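Beta-mannosidase GH2 (Hypocrea lixii, PDB 4UOJ) probably hydrolyses terminal beta-linked mannose residues from the non-reducing ends of mannosides, as a family 2 glycoside hydrolase. Local coordinates at residues Phe875-Thr880 against Phe904-Gly909. Numbering follows the deposited sequence.
Sequences FTVEAT and FVLRPG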
loop_
_atom_site.group_PDB
_atom_site.type_symbol
_atom_site.label_atom_id
_atom_site.label_comp_id
_atom_site.label_asym_id
_atom_site.label_seq_id
_atom_site.Cartn_x
_atom_site.Cartn_y
_atom_site.Cartn_z
ATOM N N PHE A 875 -25.287 -14.714 10.653
ATOM C CA PHE A 875 -25.328 -14.652 12.103
ATOM C C PHE A 875 -26.449 -13.662 12.415
ATOM O O PHE A 875 -26.568 -12.645 11.731
ATOM C CB PHE A 875 -23.994 -14.128 12.688
ATOM C CG PHE A 875 -22.841 -15.097 12.648
ATOM C CD1 PHE A 875 -22.644 -15.996 13.680
ATOM C CD2 PHE A 875 -21.949 -15.100 11.591
ATOM C CE1 PHE A 875 -21.592 -16.915 13.637
ATOM C CE2 PHE A 875 -20.889 -16.005 11.550
ATOM C CZ PHE A 875 -20.724 -16.920 12.566
ATOM N N THR A 876 -27.298 -13.973 13.394
ATOM C CA THR A 876 -28.334 -13.045 13.825
ATOM C C THR A 876 -27.917 -12.501 15.184
ATOM O O THR A 876 -27.617 -13.266 16.103
ATOM C CB THR A 876 -29.734 -13.671 13.794
ATOM O OG1 THR A 876 -30.039 -14.065 12.450
ATOM C CG2 THR A 876 -30.802 -12.698 14.287
ATOM N N VAL A 877 -27.836 -11.173 15.268
ATOM C CA VAL A 877 -27.443 -10.472 16.479
ATOM C C VAL A 877 -28.644 -9.661 16.941
ATOM O O VAL A 877 -29.162 -8.836 16.198
ATOM C CB VAL A 877 -26.190 -9.565 16.305
ATOM C CG1 VAL A 877 -25.635 -9.168 17.665
ATOM C CG2 VAL A 877 -25.116 -10.250 15.470
ATOM N N GLU A 878 -29.061 -9.896 18.174
ATOM C CA GLU A 878 -30.149 -9.156 18.770
ATOM C C GLU A 878 -29.813 -8.674 20.171
ATOM O O GLU A 878 -29.400 -9.460 21.010
ATOM C CB GLU A 878 -31.432 -10.004 18.794
ATOM C CG GLU A 878 -32.685 -9.232 19.186
ATOM C CD GLU A 878 -33.938 -10.073 19.375
ATOM O OE1 GLU A 878 -33.850 -11.325 19.305
ATOM O OE2 GLU A 878 -35.007 -9.460 19.605
ATOM N N ALA A 879 -30.051 -7.392 20.388
ATOM C CA ALA A 879 -30.027 -6.767 21.686
ATOM C C ALA A 879 -31.400 -6.869 22.313
ATOM O O ALA A 879 -32.378 -6.454 21.780
ATOM C CB ALA A 879 -29.619 -5.323 21.542
ATOM N N THR A 880 -31.443 -7.442 23.476
ATOM C CA THR A 880 -32.657 -7.839 24.093
ATOM C C THR A 880 -33.135 -6.870 25.165
ATOM O O THR A 880 -34.298 -6.590 25.252
ATOM C CB THR A 880 -32.439 -9.289 24.549
ATOM O OG1 THR A 880 -32.912 -10.149 23.527
ATOM C CG2 THR A 880 -33.065 -9.622 25.866
ATOM N N PHE A 904 -21.106 -1.790 15.413
ATOM C CA PHE A 904 -22.365 -1.086 15.111
ATOM C C PHE A 904 -23.256 -0.902 16.342
ATOM O O PHE A 904 -23.069 -1.554 17.357
ATOM C CB PHE A 904 -23.141 -1.812 13.988
ATOM C CG PHE A 904 -23.321 -3.293 14.210
ATOM C CD1 PHE A 904 -24.340 -3.769 15.009
ATOM C CD2 PHE A 904 -22.473 -4.217 13.599
ATOM C CE1 PHE A 904 -24.491 -5.147 15.226
ATOM C CE2 PHE A 904 -22.626 -5.589 13.819
ATOM C CZ PHE A 904 -23.628 -6.053 14.640
ATOM N N VAL A 905 -24.231 -0.012 16.223
ATOM C CA VAL A 905 -25.223 0.255 17.238
ATOM C C VAL A 905 -26.405 -0.682 16.982
ATOM O O VAL A 905 -26.810 -0.858 15.846
ATOM C CB VAL A 905 -25.647 1.762 17.261
ATOM C CG1 VAL A 905 -26.777 2.020 18.257
ATOM C CG2 VAL A 905 -24.458 2.655 17.597
ATOM N N LEU A 906 -26.935 -1.280 18.048
ATOM C CA LEU A 906 -28.129 -2.129 18.026
ATOM C C LEU A 906 -29.171 -1.597 19.013
ATOM O O LEU A 906 -28.869 -1.414 20.192
ATOM C CB LEU A 906 -27.795 -3.579 18.410
ATOM C CG LEU A 906 -27.563 -4.594 17.307
ATOM C CD1 LEU A 906 -27.450 -5.981 17.901
ATOM C CD2 LEU A 906 -28.691 -4.607 16.312
ATOM N N ARG A 907 -30.388 -1.365 18.525
ATOM C CA ARG A 907 -31.534 -0.939 19.323
ATOM C C ARG A 907 -32.253 -2.228 19.722
ATOM O O ARG A 907 -32.195 -3.180 18.957
ATOM C CB ARG A 907 -32.456 -0.049 18.489
ATOM C CG ARG A 907 -31.868 1.313 18.144
ATOM C CD ARG A 907 -32.656 2.034 17.059
ATOM N NE ARG A 907 -33.962 2.454 17.557
ATOM C CZ ARG A 907 -34.834 3.181 16.875
ATOM N NH1 ARG A 907 -34.542 3.584 15.647
ATOM N NH2 ARG A 907 -35.990 3.522 17.429
ATOM N N PRO A 908 -32.888 -2.307 20.912
ATOM C CA PRO A 908 -33.531 -3.566 21.302
ATOM C C PRO A 908 -34.641 -4.014 20.352
ATOM O O PRO A 908 -35.416 -3.189 19.861
ATOM C CB PRO A 908 -34.063 -3.280 22.721
ATOM C CG PRO A 908 -34.158 -1.797 22.813
ATOM C CD PRO A 908 -33.041 -1.274 21.961
ATOM N N GLY A 909 -34.691 -5.322 20.097
ATOM C CA GLY A 909 -35.691 -5.918 19.212
ATOM C C GLY A 909 -35.350 -5.922 17.728
ATOM O O GLY A 909 -35.966 -6.659 16.959
HETATM O O HOH W 1 -31.229 -5.727 18.668
#
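V877 and L906 meet between the two facing sheets of a C-terminal Ig-fold beta-sandwich, a worked example of how such sheets pack through apolar side chains and are joined through the backbone near the strand ends. Strand 875-879 belongs to one sheet and strand 904-906 edges the other; the axes of the two strands come within 8.2 Å and are inclined at 58°. The V877 and L906 side chains cross nearly perpendicularly, with CG1 of V877 3.7 Å from CD1 of L906. V877 turns this methyl across the gap by placing CG1 anti to its backbone N (chi1 -165°), and L866, T887 and L889 pack around the same valine. Farther along, the backbones draw together, with CA of A879 4.8 Å from CA of P908, and CB of A879 packs 4.0 Å from CB of L906.

Beyond L906 the chain of 904-909 leaves its sheet and heads for strand 911-921, which pairs with 874-879. A water bridges the segments on the way, accepting a hydrogen bond from A879 N and probably donating one to R907 O. E878 stretches alongside the turn, its extended chain bringing OE2 to 3.6 Å from CA of G909, whose positive phi is consistent with the change of direction. A879 O takes a weaker CA-H...O contact from P908 CA at 3.1 Å and one hydrogen bond of 3.1 Å from G909 N, which approaches nearly in line with the carbonyl at a C=O...N angle of 173°.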